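Local coordinates for selenium-binding protein (Sulfolobus tokodaii, PDB 2ECE) that is of unknown function but has a beta-propeller fold and belongs to a family whose members are thought to bind selenium, at residues 362-367 with 417-422; 373-378 with 431-436. All coordinates share one frame; numbering follows the deposited sequence.

Contact 1. Residues 362-367 with 417-422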
ATOM      1  N   VAL A 362     -14.811 -10.232  -7.459  1.00 30.49           N
ATOM      2  CA  VAL A 362     -15.981  -9.381  -7.286  1.00 29.22           C
ATOM      3  C   VAL A 362     -15.807  -8.148  -8.168  1.00 29.43           C
ATOM      4  O   VAL A 362     -14.682  -7.748  -8.477  1.00 28.61           O
ATOM      5  CB  VAL A 362     -16.180  -8.939  -5.812  1.00 29.11           C
ATOM      6  CG1 VAL A 362     -16.473 -10.151  -4.944  1.00 27.43           C
ATOM      7  CG2 VAL A 362     -14.951  -8.194  -5.313  1.00 26.39           C
ATOM      8  N   LYS A 363     -16.923  -7.561  -8.587  1.00 29.06           N
ATOM      9  CA  LYS A 363     -16.891  -6.376  -9.439  1.00 29.11           C
ATOM     10  C   LYS A 363     -17.332  -5.146  -8.660  1.00 27.00           C
ATOM     11  O   LYS A 363     -18.379  -5.150  -8.020  1.00 25.51           O
ATOM     12  CB  LYS A 363     -17.813  -6.554 -10.652  1.00 31.24           C
ATOM     13  CG  LYS A 363     -17.580  -7.819 -11.457  1.00 35.26           C
ATOM     14  CD  LYS A 363     -18.543  -7.871 -12.636  1.00 37.51           C
ATOM     15  CE  LYS A 363     -18.698  -9.278 -13.172  1.00 39.80           C
ATOM     16  NZ  LYS A 363     -17.396  -9.852 -13.603  1.00 43.58           N
ATOM     17  N   LEU A 364     -16.526  -4.095  -8.725  1.00 27.13           N
ATOM     18  CA  LEU A 364     -16.819  -2.850  -8.027  1.00 26.89           C
ATOM     19  C   LEU A 364     -16.355  -1.695  -8.909  1.00 27.70           C
ATOM     20  O   LEU A 364     -15.177  -1.626  -9.274  1.00 28.47           O
ATOM     21  CB  LEU A 364     -16.076  -2.807  -6.686  1.00 25.47           C
ATOM     22  CG  LEU A 364     -16.417  -3.836  -5.603  1.00 27.02           C
ATOM     23  CD1 LEU A 364     -15.319  -3.845  -4.542  1.00 25.99           C
ATOM     24  CD2 LEU A 364     -17.773  -3.502  -4.976  1.00 25.41           C
ATOM     25  N   GLY A 365     -17.276  -0.796  -9.251  1.00 27.59           N
ATOM     26  CA  GLY A 365     -16.937   0.341 -10.097  1.00 27.28           C
ATOM     27  C   GLY A 365     -16.175  -0.076 -11.344  1.00 27.90           C
ATOM     28  O   GLY A 365     -16.556  -1.033 -12.016  1.00 28.30           O
ATOM     29  N   GLY A 366     -15.103   0.646 -11.662  1.00 28.17           N
ATOM     30  CA  GLY A 366     -14.296   0.308 -12.822  1.00 28.64           C
ATOM     31  C   GLY A 366     -14.746   0.934 -14.130  1.00 30.63           C
ATOM     32  O   GLY A 366     -15.940   1.137 -14.364  1.00 30.86           O
ATOM     33  N   ILE A 367     -13.783   1.251 -14.988  1.00 30.47           N
ATOM     34  CA  ILE A 367     -14.104   1.834 -16.283  1.00 30.51           C
ATOM     35  C   ILE A 367     -14.808   0.764 -17.120  1.00 32.20           C
ATOM     36  O   ILE A 367     -15.674   1.072 -17.941  1.00 32.28           O
ATOM     37  CB  ILE A 367     -12.830   2.300 -17.015  1.00 30.15           C
ATOM     38  CG1 ILE A 367     -12.152   3.420 -16.222  1.00 28.76           C
ATOM     39  CG2 ILE A 367     -13.179   2.776 -18.414  1.00 28.92           C
ATOM     40  CD1 ILE A 367     -10.751   3.746 -16.699  1.00 28.64           C
ATOM     41  N   TRP A 417     -14.854   5.817  -0.974  1.00 20.77           N
ATOM     42  CA  TRP A 417     -15.704   4.852  -0.299  1.00 20.51           C
ATOM     43  C   TRP A 417     -14.827   3.758   0.282  1.00 21.43           C
ATOM     44  O   TRP A 417     -13.626   3.681  -0.009  1.00 20.75           O
ATOM     45  CB  TRP A 417     -16.765   4.220  -1.237  1.00 19.84           C
ATOM     46  CG  TRP A 417     -16.333   3.762  -2.631  1.00 21.54           C
ATOM     47  CD1 TRP A 417     -16.654   4.368  -3.816  1.00 21.93           C
ATOM     48  CD2 TRP A 417     -15.592   2.576  -2.984  1.00 21.31           C
ATOM     49  NE1 TRP A 417     -16.175   3.638  -4.873  1.00 22.01           N
ATOM     50  CE2 TRP A 417     -15.520   2.534  -4.396  1.00 22.36           C
ATOM     51  CE3 TRP A 417     -14.989   1.544  -2.245  1.00 23.54           C
ATOM     52  CZ2 TRP A 417     -14.868   1.504  -5.087  1.00 22.41           C
ATOM     53  CZ3 TRP A 417     -14.338   0.515  -2.935  1.00 21.67           C
ATOM     54  CH2 TRP A 417     -14.286   0.505  -4.343  1.00 24.25           C
ATOM     55  N   MET A 418     -15.420   2.941   1.140  1.00 21.63           N
ATOM     56  CA  MET A 418     -14.715   1.809   1.707  1.00 22.47           C
ATOM     57  C   MET A 418     -15.704   0.667   1.704  1.00 21.81           C
ATOM     58  O   MET A 418     -16.801   0.768   2.257  1.00 20.33           O
ATOM     59  CB  MET A 418     -14.228   2.060   3.128  1.00 22.92           C
ATOM     60  CG  MET A 418     -13.586   0.802   3.708  1.00 24.42           C
ATOM     61  SD  MET A 418     -12.427   1.045   5.046  1.00 27.61           S
ATOM     62  CE  MET A 418     -13.506   1.698   6.261  1.00 19.66           C
ATOM     63  N   VAL A 419     -15.308  -0.407   1.045  1.00 21.52           N
ATOM     64  CA  VAL A 419     -16.141  -1.581   0.921  1.00 22.94           C
ATOM     65  C   VAL A 419     -15.534  -2.738   1.693  1.00 24.73           C
ATOM     66  O   VAL A 419     -14.306  -2.828   1.830  1.00 23.95           O
ATOM     67  CB  VAL A 419     -16.276  -1.959  -0.569  1.00 23.37           C
ATOM     68  CG1 VAL A 419     -16.639  -3.426  -0.722  1.00 24.02           C
ATOM     69  CG2 VAL A 419     -17.331  -1.075  -1.226  1.00 21.31           C
ATOM     70  N   LYS A 420     -16.394  -3.609   2.213  1.00 24.23           N
ATOM     71  CA  LYS A 420     -15.924  -4.777   2.935  1.00 23.54           C
ATOM     72  C   LYS A 420     -16.293  -6.023   2.148  1.00 23.59           C
ATOM     73  O   LYS A 420     -17.409  -6.146   1.638  1.00 23.27           O
ATOM     74  CB  LYS A 420     -16.525  -4.866   4.339  1.00 23.45           C
ATOM     75  CG  LYS A 420     -16.057  -6.124   5.069  1.00 24.51           C
ATOM     76  CD  LYS A 420     -16.311  -6.106   6.574  1.00 28.59           C
ATOM     77  CE  LYS A 420     -17.722  -6.533   6.948  1.00 27.12           C
ATOM     78  NZ  LYS A 420     -17.837  -6.795   8.420  1.00 23.82           N
ATOM     79  N   LEU A 421     -15.335  -6.933   2.039  1.00 23.51           N
ATOM     80  CA  LEU A 421     -15.536  -8.187   1.334  1.00 23.90           C
ATOM     81  C   LEU A 421     -15.399  -9.296   2.364  1.00 25.69           C
ATOM     82  O   LEU A 421     -14.632  -9.175   3.315  1.00 24.79           O
ATOM     83  CB  LEU A 421     -14.467  -8.371   0.255  1.00 23.11           C
ATOM     84  CG  LEU A 421     -14.293  -7.272  -0.795  1.00 23.57           C
ATOM     85  CD1 LEU A 421     -13.201  -7.679  -1.774  1.00 22.58           C
ATOM     86  CD2 LEU A 421     -15.609  -7.049  -1.529  1.00 23.54           C
ATOM     87  N   ASN A 422     -16.155 -10.371   2.185  1.00 26.75           N
ATOM     88  CA  ASN A 422     -16.080 -11.502   3.093  1.00 28.47           C
ATOM     89  C   ASN A 422     -15.331 -12.581   2.324  1.00 28.36           C
ATOM     90  O   ASN A 422     -15.808 -13.062   1.297  1.00 27.96           O
ATOM     91  CB  ASN A 422     -17.486 -11.969   3.472  1.00 28.80           C
ATOM     92  CG  ASN A 422     -18.216 -10.963   4.349  1.00 29.88           C
ATOM     93  OD1 ASN A 422     -19.340 -10.560   4.046  1.00 32.42           O
ATOM     94  ND2 ASN A 422     -17.581 -10.556   5.445  1.00 28.52           N
TER

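Contact 2. Residues 373-378 with 431-436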
ATOM      1  N   HIS A 373     -22.611  -0.882  -6.052  1.00 31.45           N
ATOM      2  CA  HIS A 373     -22.593  -1.735  -4.869  1.00 31.84           C
ATOM      3  C   HIS A 373     -23.919  -2.489  -4.766  1.00 33.13           C
ATOM      4  O   HIS A 373     -24.975  -1.945  -5.097  1.00 32.62           O
ATOM      5  CB  HIS A 373     -22.370  -0.868  -3.626  1.00 30.25           C
ATOM      6  CG  HIS A 373     -21.990  -1.640  -2.399  1.00 31.98           C
ATOM      7  ND1 HIS A 373     -22.921  -2.200  -1.550  1.00 32.24           N
ATOM      8  CD2 HIS A 373     -20.777  -1.939  -1.877  1.00 31.84           C
ATOM      9  CE1 HIS A 373     -22.297  -2.807  -0.557  1.00 32.12           C
ATOM     10  NE2 HIS A 373     -20.995  -2.664  -0.731  1.00 31.82           N
ATOM     11  N   PRO A 374     -23.883  -3.757  -4.323  1.00 33.33           N
ATOM     12  CA  PRO A 374     -25.109  -4.550  -4.189  1.00 33.96           C
ATOM     13  C   PRO A 374     -26.192  -3.887  -3.335  1.00 33.92           C
ATOM     14  O   PRO A 374     -27.378  -4.175  -3.497  1.00 34.29           O
ATOM     15  CB  PRO A 374     -24.609  -5.873  -3.592  1.00 34.24           C
ATOM     16  CG  PRO A 374     -23.286  -5.511  -2.966  1.00 35.30           C
ATOM     17  CD  PRO A 374     -22.703  -4.563  -3.971  1.00 32.95           C
ATOM     18  N   ALA A 375     -25.784  -3.001  -2.430  1.00 34.14           N
ATOM     19  CA  ALA A 375     -26.730  -2.298  -1.567  1.00 33.43           C
ATOM     20  C   ALA A 375     -27.380  -1.125  -2.308  1.00 33.71           C
ATOM     21  O   ALA A 375     -28.362  -0.550  -1.837  1.00 35.21           O
ATOM     22  CB  ALA A 375     -26.021  -1.796  -0.321  1.00 33.66           C
ATOM     23  N   GLY A 376     -26.822  -0.772  -3.463  1.00 32.99           N
ATOM     24  CA  GLY A 376     -27.370   0.320  -4.249  1.00 31.35           C
ATOM     25  C   GLY A 376     -26.446   1.506  -4.486  1.00 31.84           C
ATOM     26  O   GLY A 376     -26.641   2.263  -5.444  1.00 29.15           O
ATOM     27  N   HIS A 377     -25.438   1.672  -3.631  1.00 30.00           N
ATOM     28  CA  HIS A 377     -24.504   2.792  -3.748  1.00 28.75           C
ATOM     29  C   HIS A 377     -23.783   2.892  -5.087  1.00 28.69           C
ATOM     30  O   HIS A 377     -23.286   1.894  -5.615  1.00 29.10           O
ATOM     31  CB  HIS A 377     -23.448   2.723  -2.640  1.00 28.90           C
ATOM     32  CG  HIS A 377     -24.018   2.516  -1.271  1.00 30.21           C
ATOM     33  ND1 HIS A 377     -23.952   1.306  -0.610  1.00 29.00           N
ATOM     34  CD2 HIS A 377     -24.666   3.365  -0.439  1.00 28.33           C
ATOM     35  CE1 HIS A 377     -24.534   1.420   0.570  1.00 27.98           C
ATOM     36  NE2 HIS A 377     -24.977   2.658   0.698  1.00 30.23           N
ATOM     37  N   LYS A 378     -23.723   4.105  -5.632  1.00 28.14           N
ATOM     38  CA  LYS A 378     -23.019   4.339  -6.886  1.00 28.89           C
ATOM     39  C   LYS A 378     -21.539   4.394  -6.520  1.00 27.92           C
ATOM     40  O   LYS A 378     -21.135   5.149  -5.631  1.00 27.55           O
ATOM     41  CB  LYS A 378     -23.460   5.666  -7.512  1.00 30.44           C
ATOM     42  CG  LYS A 378     -24.918   5.685  -7.957  1.00 33.58           C
ATOM     43  CD  LYS A 378     -25.177   4.663  -9.059  1.00 36.30           C
ATOM     44  CE  LYS A 378     -26.666   4.552  -9.384  1.00 37.38           C
ATOM     45  NZ  LYS A 378     -26.912   3.595 -10.501  1.00 38.59           N
ATOM     46  N   ILE A 431     -19.081  -9.657  -1.609  1.00 30.21           N
ATOM     47  CA  ILE A 431     -19.165  -8.270  -1.165  1.00 29.64           C
ATOM     48  C   ILE A 431     -20.120  -8.230   0.020  1.00 29.93           C
ATOM     49  O   ILE A 431     -21.231  -8.747  -0.063  1.00 30.35           O
ATOM     50  CB  ILE A 431     -19.748  -7.350  -2.262  1.00 28.51           C
ATOM     51  CG1 ILE A 431     -18.885  -7.401  -3.520  1.00 26.36           C
ATOM     52  CG2 ILE A 431     -19.837  -5.928  -1.752  1.00 28.96           C
ATOM     53  CD1 ILE A 431     -19.552  -6.765  -4.732  1.00 23.45           C
ATOM     54  N   ASP A 432     -19.700  -7.635   1.127  1.00 30.40           N
ATOM     55  CA  ASP A 432     -20.597  -7.544   2.267  1.00 31.01           C
ATOM     56  C   ASP A 432     -21.622  -6.488   1.871  1.00 32.06           C
ATOM     57  O   ASP A 432     -21.257  -5.365   1.532  1.00 31.08           O
ATOM     58  CB  ASP A 432     -19.858  -7.092   3.522  1.00 32.11           C
ATOM     59  CG  ASP A 432     -20.700  -7.244   4.770  1.00 34.11           C
ATOM     60  OD1 ASP A 432     -20.764  -8.369   5.303  1.00 37.07           O
ATOM     61  OD2 ASP A 432     -21.313  -6.251   5.211  1.00 34.08           O
ATOM     62  N   LYS A 433     -22.897  -6.853   1.907  1.00 33.07           N
ATOM     63  CA  LYS A 433     -23.969  -5.939   1.531  1.00 34.42           C
ATOM     64  C   LYS A 433     -24.215  -4.837   2.560  1.00 33.20           C
ATOM     65  O   LYS A 433     -24.420  -3.678   2.200  1.00 33.20           O
ATOM     66  CB  LYS A 433     -25.269  -6.728   1.313  1.00 36.34           C
ATOM     67  CG  LYS A 433     -26.456  -5.876   0.882  1.00 40.36           C
ATOM     68  CD  LYS A 433     -27.771  -6.600   1.148  1.00 44.89           C
ATOM     69  CE  LYS A 433     -28.973  -5.747   0.760  1.00 46.03           C
ATOM     70  NZ  LYS A 433     -29.000  -4.438   1.482  1.00 47.13           N
ATOM     71  N   GLU A 434     -24.176  -5.200   3.837  1.00 33.44           N
ATOM     72  CA  GLU A 434     -24.438  -4.259   4.921  1.00 33.85           C
ATOM     73  C   GLU A 434     -23.396  -3.165   5.162  1.00 32.47           C
ATOM     74  O   GLU A 434     -23.753  -2.007   5.395  1.00 32.99           O
ATOM     75  CB  GLU A 434     -24.661  -5.029   6.226  1.00 38.54           C
ATOM     76  CG  GLU A 434     -25.479  -6.308   6.057  1.00 44.41           C
ATOM     77  CD  GLU A 434     -24.627  -7.496   5.634  1.00 47.95           C
ATOM     78  OE1 GLU A 434     -23.846  -8.003   6.472  1.00 50.55           O
ATOM     79  OE2 GLU A 434     -24.733  -7.923   4.462  1.00 50.08           O
ATOM     80  N   PHE A 435     -22.115  -3.522   5.107  1.00 30.72           N
ATOM     81  CA  PHE A 435     -21.044  -2.556   5.359  1.00 27.78           C
ATOM     82  C   PHE A 435     -20.748  -1.589   4.214  1.00 26.13           C
ATOM     83  O   PHE A 435     -20.643  -1.992   3.056  1.00 24.74           O
ATOM     84  CB  PHE A 435     -19.752  -3.298   5.740  1.00 27.79           C
ATOM     85  CG  PHE A 435     -18.641  -2.389   6.184  1.00 27.25           C
ATOM     86  CD1 PHE A 435     -17.808  -1.771   5.252  1.00 27.40           C
ATOM     87  CD2 PHE A 435     -18.450  -2.121   7.536  1.00 26.12           C
ATOM     88  CE1 PHE A 435     -16.795  -0.892   5.667  1.00 27.58           C
ATOM     89  CE2 PHE A 435     -17.447  -1.244   7.962  1.00 28.32           C
ATOM     90  CZ  PHE A 435     -16.618  -0.629   7.026  1.00 26.04           C
ATOM     91  N   PHE A 436     -20.611  -0.309   4.551  1.00 25.76           N
ATOM     92  CA  PHE A 436     -20.287   0.707   3.555  1.00 24.76           C
ATOM     93  C   PHE A 436     -19.997   2.059   4.174  1.00 24.02           C
ATOM     94  O   PHE A 436     -20.722   2.527   5.050  1.00 23.61           O
ATOM     95  CB  PHE A 436     -21.419   0.873   2.534  1.00 25.18           C
ATOM     96  CG  PHE A 436     -21.018   1.669   1.315  1.00 23.38           C
ATOM     97  CD1 PHE A 436     -21.380   3.007   1.173  1.00 24.02           C
ATOM     98  CD2 PHE A 436     -20.246   1.081   0.328  1.00 22.95           C
ATOM     99  CE1 PHE A 436     -20.974   3.740   0.060  1.00 23.68           C
ATOM    100  CE2 PHE A 436     -19.832   1.801  -0.788  1.00 23.39           C
ATOM    101  CZ  PHE A 436     -20.196   3.131  -0.925  1.00 24.28           C
TER
HETATM  102  O   HOH W   1     -19.297  -3.365   1.574  1.00 20.44           O

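Contact 1. Residues 362-367 with 417-422
Leu364 reaches across to Val419, Trp417 and Leu421 of strand 417-423. Its CB lies obliquely beside the Trp417 ring, 4.4 Å from CH2. CG stands anti to its own carbonyl carbon, beside the backbone N (chi1 -64°), which sends CD1 in toward Val419 and Leu421. CD1 meets CG1 of Val419 tip to tip at 4.1 Å. The same methyl also lies 4.4 Å from Leu421 CD2. The other methyl, CD2, turns to Ile431 on strand 429-438.

Val362 and Leu421 form the second meeting point, again tip to tip. Val362 CG2 sits between its own backbone N and carbonyl carbon. From there it faces the fork of Leu421, 4.0 Å from CD1 and equally far from CD2. Val345, on the strand next to 357-363, touches both of these side chains.

The indole of Trp417 is fixed at its polar edge, where NE1 is hydrogen-bonded to Thr380 O. Its six-membered ring is turned to Leu364.

Val362 is on strand 357-363, an edge strand of one blade, and Leu364 just past its end; 417-423 is an inner strand of the next blade. The contact is thus packing between neighbouring blades. No hydrogen bond crosses it. All five touching residues are buried and meet through carbon atoms, so the blades are joined here by shape and burial of apolar surface, without directional bonds.

Contact 2. Residues 373-378 with 431-436
His377 and Phe436 form an offset (parallel-displaced) stack, planes 5° apart and centroids 3.9 Å apart. His377 CB adds a CH-pi contact, 4.0 Å from the Phe436 ring centroid. A second aromatic pair is edge-to-face: the edge of Phe436 points at the face of His373, with centroids 5.1 Å apart and planes at 62°. Phe436 has CG anti to its backbone N (chi1 -167°), which carries its ring out to the two histidines. An alanine here is likely to leave His377 without its stacking partner and to uncover one face of His373.

Apolar contacts come from Pro374. Its CG rests 3.7 Å from Ile431 CG2, while its CD covers the face of His373 opposite Phe436.

The polar contacts centre on His373. Its ND1 accepts from Ala375 N at 3.1 Å, slightly out of the ring plane, which ties down the ring's rotation. A water modelled 2.9 Å from His373 NE2, near the ring plane, and 2.8 Å from Asp432 O may bridge the segments, but it sits too close to Phe435 O for its bonds to be certain. No direct hydrogen bond crosses the contact. Asp432 OD2 accepts from Phe435 N at 2.8 Å, nearly along its C-O axis, and braces the corner where the chain turns at 433-434.

Residues His373 to Gly376 make a type I beta turn, closed by Gly376 N to His373 O, and the Asp432 bond is an Asx motif. The turn belongs to the long loop joining two propeller blades. It folds over an edge strand, 429-438, of the blade that follows, and the aromatic cluster fastens it there.

Contacts 1 and 2 are centred 8 Å apart and share one propeller blade, since strands 417-423 and 429-438 are neighbours in its sheet. A probable backbone hydrogen bond joins them, Lys420 O to Asp432 N at 2.8 Å. Side chains meet too: Val419 CG2 lies 3.6 Å from His373 CD2, and Lys420 CB lies 3.5 Å from Phe435 CD1. Their segments alternate along the chain, so the run that leaves 362-367 passes through 373-378 before it enters the blade. Contact 1 is the deeper, about 17 Å from the chain's centre to its own centre, against about 23 Å for contact 2. No ligand or active site is identified at either.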